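Local coordinates for protein putative acetyl-CoA acetyltransferase (Thermus thermophilus, PDB 1ULQ) that probably catalyses acyl transfer to or from acetyl-CoA as a member of the thiolase family, within lipid metabolism, at residues R183-E197 with E220-L234. Residues are numbered along the deposited sequence; the frame is centred on the assembly and turned at random.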
loop_
_atom_site.group_PDB
_atom_site.type_symbol
_atom_site.label_atom_id
_atom_site.label_comp_id
_atom_site.label_asym_id
_atom_site.label_seq_id
_atom_site.Cartn_x
_atom_site.Cartn_y
_atom_site.Cartn_z
ATOM N N ARG C 183 39.675 10.632 -5.269
ATOM C CA ARG C 183 40.421 11.852 -5.537
ATOM C C ARG C 183 39.528 12.739 -6.402
ATOM O O ARG C 183 39.401 13.942 -6.165
ATOM C CB ARG C 183 41.718 11.507 -6.275
ATOM C CG ARG C 183 42.805 12.561 -6.238
ATOM C CD ARG C 183 43.968 12.127 -7.118
ATOM N NE ARG C 183 44.466 10.796 -6.756
ATOM C CZ ARG C 183 44.607 9.783 -7.616
ATOM N NH1 ARG C 183 44.283 9.948 -8.895
ATOM N NH2 ARG C 183 45.073 8.602 -7.203
ATOM N N PHE C 184 38.897 12.137 -7.404
ATOM C CA PHE C 184 38.013 12.880 -8.292
ATOM C C PHE C 184 36.870 13.493 -7.511
ATOM O O PHE C 184 36.489 14.633 -7.765
ATOM C CB PHE C 184 37.453 11.976 -9.385
ATOM C CG PHE C 184 36.413 12.640 -10.232
ATOM C CD1 PHE C 184 35.108 12.773 -9.776
ATOM C CD2 PHE C 184 36.742 13.149 -11.484
ATOM C CE1 PHE C 184 34.140 13.402 -10.552
ATOM C CE2 PHE C 184 35.780 13.782 -12.270
ATOM C CZ PHE C 184 34.474 13.907 -11.801
ATOM N N ALA C 185 36.322 12.731 -6.568
ATOM C CA ALA C 185 35.215 13.194 -5.739
ATOM C C ALA C 185 35.635 14.349 -4.829
ATOM O O ALA C 185 34.900 15.321 -4.676
ATOM C CB ALA C 185 34.669 12.040 -4.898
ATOM N N LEU C 186 36.814 14.245 -4.225
ATOM C CA LEU C 186 37.295 15.303 -3.347
ATOM C C LEU C 186 37.357 16.622 -4.103
ATOM O O LEU C 186 37.066 17.674 -3.525
ATOM C CB LEU C 186 38.682 14.962 -2.791
ATOM C CG LEU C 186 39.343 16.003 -1.878
ATOM C CD1 LEU C 186 38.484 16.253 -0.651
ATOM C CD2 LEU C 186 40.725 15.513 -1.478
ATOM N N LEU C 187 37.731 16.566 -5.385
ATOM C CA LEU C 187 37.823 17.775 -6.198
ATOM C C LEU C 187 36.469 18.389 -6.446
ATOM O O LEU C 187 36.332 19.612 -6.426
ATOM C CB LEU C 187 38.460 17.502 -7.556
ATOM C CG LEU C 187 39.960 17.303 -7.673
ATOM C CD1 LEU C 187 40.328 17.610 -9.121
ATOM C CD2 LEU C 187 40.711 18.219 -6.710
ATOM N N SER C 188 35.473 17.543 -6.701
ATOM C CA SER C 188 34.126 18.031 -6.967
ATOM C C SER C 188 33.671 18.895 -5.806
ATOM O O SER C 188 33.112 19.971 -6.003
ATOM C CB SER C 188 33.157 16.865 -7.158
ATOM O OG SER C 188 31.835 17.337 -7.332
ATOM N N HIS C 189 33.934 18.423 -4.595
ATOM C CA HIS C 189 33.556 19.148 -3.395
ATOM C C HIS C 189 34.318 20.446 -3.240
ATOM O O HIS C 189 33.736 21.482 -2.943
ATOM C CB HIS C 189 33.786 18.267 -2.167
ATOM C CG HIS C 189 32.672 17.303 -1.896
ATOM N ND1 HIS C 189 31.554 17.644 -1.164
ATOM C CD2 HIS C 189 32.488 16.023 -2.292
ATOM C CE1 HIS C 189 30.730 16.612 -1.122
ATOM N NE2 HIS C 189 31.273 15.616 -1.799
ATOM N N GLN C 190 35.628 20.389 -3.445
ATOM C CA GLN C 190 36.483 21.568 -3.308
ATOM C C GLN C 190 36.140 22.699 -4.289
ATOM O O GLN C 190 36.079 23.879 -3.912
ATOM C CB GLN C 190 37.941 21.143 -3.448
ATOM C CG GLN C 190 38.266 19.954 -2.545
ATOM C CD GLN C 190 39.736 19.627 -2.512
ATOM O OE1 GLN C 190 40.376 19.475 -3.564
ATOM N NE2 GLN C 190 40.289 19.508 -1.301
ATOM N N LYS C 191 35.898 22.334 -5.540
ATOM C CA LYS C 191 35.547 23.312 -6.546
ATOM C C LYS C 191 34.188 23.918 -6.221
ATOM O O LYS C 191 33.995 25.124 -6.379
ATOM C CB LYS C 191 35.551 22.651 -7.930
ATOM C CG LYS C 191 36.931 22.141 -8.317
ATOM C CD LYS C 191 37.035 21.742 -9.772
ATOM C CE LYS C 191 36.480 20.366 -10.042
ATOM N NZ LYS C 191 36.800 19.937 -11.435
ATOM N N ALA C 192 33.260 23.082 -5.758
ATOM C CA ALA C 192 31.914 23.528 -5.390
ATOM C C ALA C 192 31.958 24.485 -4.198
ATOM O O ALA C 192 31.383 25.576 -4.235
ATOM C CB ALA C 192 31.029 22.325 -5.047
ATOM N N VAL C 193 32.633 24.062 -3.135
ATOM C CA VAL C 193 32.757 24.885 -1.945
ATOM C C VAL C 193 33.388 26.217 -2.313
ATOM O O VAL C 193 32.980 27.268 -1.821
ATOM C CB VAL C 193 33.641 24.210 -0.888
ATOM C CG1 VAL C 193 33.906 25.170 0.266
ATOM C CG2 VAL C 193 32.965 22.948 -0.390
ATOM N N ARG C 194 34.385 26.166 -3.189
ATOM C CA ARG C 194 35.084 27.366 -3.605
ATOM C C ARG C 194 34.188 28.246 -4.458
ATOM O O ARG C 194 34.140 29.452 -4.263
ATOM C CB ARG C 194 36.347 26.984 -4.369
ATOM C CG ARG C 194 37.556 27.851 -4.049
ATOM C CD ARG C 194 38.769 27.398 -4.843
ATOM N NE ARG C 194 39.135 26.017 -4.538
ATOM C CZ ARG C 194 39.358 25.090 -5.464
ATOM N NH1 ARG C 194 39.242 25.406 -6.750
ATOM N NH2 ARG C 194 39.707 23.854 -5.111
ATOM N N ALA C 195 33.467 27.650 -5.397
ATOM C CA ALA C 195 32.583 28.435 -6.244
ATOM C C ALA C 195 31.524 29.166 -5.426
ATOM O O ALA C 195 31.291 30.349 -5.648
ATOM C CB ALA C 195 31.922 27.555 -7.284
ATOM N N TRP C 196 30.884 28.483 -4.484
ATOM C CA TRP C 196 29.859 29.125 -3.670
ATOM C C TRP C 196 30.461 30.275 -2.884
ATOM O O TRP C 196 29.990 31.408 -2.920
ATOM C CB TRP C 196 29.254 28.119 -2.692
ATOM C CG TRP C 196 27.931 27.587 -3.134
ATOM C CD1 TRP C 196 27.644 26.304 -3.517
ATOM C CD2 TRP C 196 26.723 28.336 -3.307
ATOM N NE1 TRP C 196 26.334 26.212 -3.926
ATOM C CE2 TRP C 196 25.745 27.445 -3.808
ATOM C CE3 TRP C 196 26.371 29.672 -3.088
ATOM C CZ2 TRP C 196 24.431 27.855 -4.099
ATOM C CZ3 TRP C 196 25.059 30.077 -3.377
ATOM C CH2 TRP C 196 24.109 29.170 -3.877
ATOM N N GLU C 197 31.507 29.927 -2.156
ATOM C CA GLU C 197 32.298 30.805 -1.302
ATOM C C GLU C 197 32.683 32.104 -2.017
ATOM O O GLU C 197 32.605 33.191 -1.449
ATOM C CB GLU C 197 33.541 29.998 -0.919
ATOM C CG GLU C 197 34.410 30.457 0.207
ATOM C CD GLU C 197 35.483 29.415 0.501
ATOM O OE1 GLU C 197 36.234 29.058 -0.438
ATOM O OE2 GLU C 197 35.567 28.947 1.664
ATOM N N GLU C 220 18.793 28.932 0.275
ATOM C CA GLU C 220 19.487 29.651 -0.791
ATOM C C GLU C 220 20.894 29.183 -1.159
ATOM O O GLU C 220 21.641 29.910 -1.822
ATOM C CB GLU C 220 19.517 31.142 -0.462
ATOM C CG GLU C 220 20.185 31.475 0.853
ATOM C CD GLU C 220 19.738 32.819 1.405
ATOM O OE1 GLU C 220 19.946 33.855 0.731
ATOM O OE2 GLU C 220 19.173 32.837 2.520
ATOM N N GLN C 221 21.251 27.970 -0.753
ATOM C CA GLN C 221 22.568 27.426 -1.060
ATOM C C GLN C 221 22.455 25.898 -1.166
ATOM O O GLN C 221 21.722 25.282 -0.396
ATOM C CB GLN C 221 23.543 27.817 0.052
ATOM C CG GLN C 221 24.933 28.220 -0.427
ATOM C CD GLN C 221 25.876 28.651 0.707
ATOM O OE1 GLN C 221 26.283 27.832 1.542
ATOM N NE2 GLN C 221 26.225 29.942 0.733
ATOM N N ASP C 222 23.155 25.281 -2.117
ATOM C CA ASP C 222 23.085 23.822 -2.261
ATOM C C ASP C 222 23.545 23.262 -0.923
ATOM O O ASP C 222 24.547 23.726 -0.384
ATOM C CB ASP C 222 24.016 23.321 -3.380
ATOM C CG ASP C 222 23.792 24.032 -4.718
ATOM O OD1 ASP C 222 22.656 24.036 -5.245
ATOM O OD2 ASP C 222 24.776 24.582 -5.248
ATOM N N GLU C 223 22.829 22.286 -0.371
ATOM C CA GLU C 223 23.240 21.750 0.920
ATOM C C GLU C 223 24.107 20.518 0.775
ATOM O O GLU C 223 24.463 19.885 1.756
ATOM C CB GLU C 223 22.023 21.474 1.824
ATOM C CG GLU C 223 21.132 20.303 1.447
ATOM C CD GLU C 223 20.020 20.042 2.486
ATOM O OE1 GLU C 223 20.295 20.097 3.705
ATOM O OE2 GLU C 223 18.869 19.765 2.092
ATOM N N GLY C 224 24.479 20.206 -0.460
ATOM C CA GLY C 224 25.314 19.047 -0.704
ATOM C C GLY C 224 26.799 19.212 -0.422
ATOM O O GLY C 224 27.361 18.430 0.343
ATOM N N PRO C 225 27.466 20.222 -1.006
ATOM C CA PRO C 225 28.903 20.438 -0.789
ATOM C C PRO C 225 29.343 20.460 0.675
ATOM O O PRO C 225 28.703 21.104 1.500
ATOM C CB PRO C 225 29.155 21.782 -1.472
ATOM C CG PRO C 225 28.095 21.844 -2.515
ATOM C CD PRO C 225 26.891 21.311 -1.816
ATOM N N ARG C 226 30.433 19.763 0.994
ATOM C CA ARG C 226 30.960 19.747 2.367
ATOM C C ARG C 226 32.411 20.241 2.400
ATOM O O ARG C 226 33.272 19.714 1.691
ATOM C CB ARG C 226 30.926 18.334 2.964
ATOM C CG ARG C 226 29.558 17.696 3.173
ATOM C CD ARG C 226 29.728 16.344 3.876
ATOM N NE ARG C 226 30.545 15.407 3.096
ATOM C CZ ARG C 226 30.093 14.679 2.074
ATOM N NH1 ARG C 226 28.823 14.771 1.703
ATOM N NH2 ARG C 226 30.912 13.863 1.416
ATOM N N ARG C 227 32.683 21.243 3.227
ATOM C CA ARG C 227 34.033 21.779 3.333
ATOM C C ARG C 227 34.963 20.761 3.993
ATOM O O ARG C 227 36.152 20.688 3.679
ATOM C CB ARG C 227 34.017 23.087 4.144
ATOM C CG ARG C 227 35.402 23.704 4.390
ATOM C CD ARG C 227 35.359 25.069 5.098
ATOM N NE ARG C 227 35.132 26.190 4.186
ATOM C CZ ARG C 227 33.934 26.586 3.765
ATOM N NH1 ARG C 227 32.842 25.950 4.171
ATOM N NH2 ARG C 227 33.822 27.627 2.946
ATOM N N ASP C 228 34.406 19.963 4.894
ATOM C CA ASP C 228 35.182 18.967 5.624
ATOM C C ASP C 228 35.489 17.688 4.874
ATOM O O ASP C 228 36.033 16.756 5.457
ATOM C CB ASP C 228 34.471 18.598 6.923
ATOM C CG ASP C 228 33.168 17.852 6.685
ATOM O OD1 ASP C 228 32.294 18.380 5.965
ATOM O OD2 ASP C 228 33.012 16.736 7.223
ATOM N N THR C 229 35.133 17.623 3.597
ATOM C CA THR C 229 35.404 16.420 2.814
ATOM C C THR C 229 36.908 16.185 2.773
ATOM O O THR C 229 37.672 17.066 2.373
ATOM C CB THR C 229 34.904 16.549 1.369
ATOM O OG1 THR C 229 33.483 16.723 1.357
ATOM C CG2 THR C 229 35.248 15.308 0.590
ATOM N N SER C 230 37.327 14.992 3.178
ATOM C CA SER C 230 38.746 14.657 3.208
ATOM C C SER C 230 39.027 13.386 2.441
ATOM O O SER C 230 38.171 12.519 2.320
ATOM C CB SER C 230 39.208 14.430 4.632
ATOM O OG SER C 230 38.777 13.152 5.049
ATOM N N LEU C 231 40.257 13.271 1.957
ATOM C CA LEU C 231 40.670 12.104 1.204
ATOM C C LEU C 231 40.713 10.894 2.141
ATOM O O LEU C 231 40.594 9.753 1.699
ATOM C CB LEU C 231 42.042 12.365 0.572
ATOM C CG LEU C 231 42.465 11.436 -0.557
ATOM C CD1 LEU C 231 41.359 11.348 -1.586
ATOM C CD2 LEU C 231 43.724 11.965 -1.187
ATOM N N GLU C 232 40.872 11.154 3.439
ATOM C CA GLU C 232 40.922 10.099 4.455
ATOM C C GLU C 232 39.535 9.511 4.665
ATOM O O GLU C 232 39.336 8.298 4.605
ATOM C CB GLU C 232 41.428 10.663 5.798
ATOM C CG GLU C 232 41.441 9.666 6.989
ATOM C CD GLU C 232 41.743 10.307 8.365
ATOM O OE1 GLU C 232 42.528 11.278 8.446
ATOM O OE2 GLU C 232 41.198 9.811 9.375
ATOM N N LYS C 233 38.575 10.382 4.931
ATOM C CA LYS C 233 37.208 9.941 5.154
ATOM C C LYS C 233 36.681 9.154 3.965
ATOM O O LYS C 233 36.105 8.078 4.117
ATOM C CB LYS C 233 36.287 11.132 5.380
ATOM C CG LYS C 233 36.413 11.808 6.714
ATOM C CD LYS C 233 35.462 12.998 6.784
ATOM C CE LYS C 233 35.611 13.757 8.088
ATOM N NZ LYS C 233 34.619 14.857 8.180
ATOM N N LEU C 234 36.881 9.712 2.777
ATOM C CA LEU C 234 36.413 9.103 1.540
ATOM C C LEU C 234 36.902 7.666 1.368
ATOM O O LEU C 234 36.176 6.800 0.862
ATOM C CB LEU C 234 36.874 9.961 0.362
ATOM C CG LEU C 234 35.823 10.455 -0.628
ATOM C CD1 LEU C 234 34.430 10.305 -0.057
ATOM C CD2 LEU C 234 36.129 11.906 -0.978
#
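H189 points from helix 178-197 at P225, R226 and T229. Its CB and CG lie against T229, whose OG1 sits over one ring face; CD2 faces that OG1 and, at 4.1 Å, T229 CG2. ND1 takes the backbone N-H of R226 in the ring plane (3.2 Å, 165° at the hydrogen). CE1 lies over a face of the R226 guanidinium, 3.8 Å from R226 CZ, and NE2 comes near R226 NH2, the planes 49° apart. T229 OG1 also donates to R226 O from above the carbonyl plane, within a type I turn whose backbone bond, T229 N to R226 O, is weak. Around this turn the loop of the thiolase N-terminal domain runs antiparallel to helix 178-197 until S230 OG accepts from K233 N, capping helix 231-236. In L186, chi1 of 178° swings CG beside the carbonyl carbon, whence CD1 reaches T229 CG2 and CD2 L231 CB. W196 lays its six-membered ring under Q221 CG, a CH-pi contact 3.2 Å from CG to centroid, while NE1 donates to D222 OD2 from above the carboxylate plane; D222 OD1 salt-bridges R11 on strand 4-16. A leucine replacing W196 would probably leave D222 OD2 without this donor and Q221 CG without a ring face. R227 NH2 bridges to E197 OE2, its guanidinium face over V193 CG1.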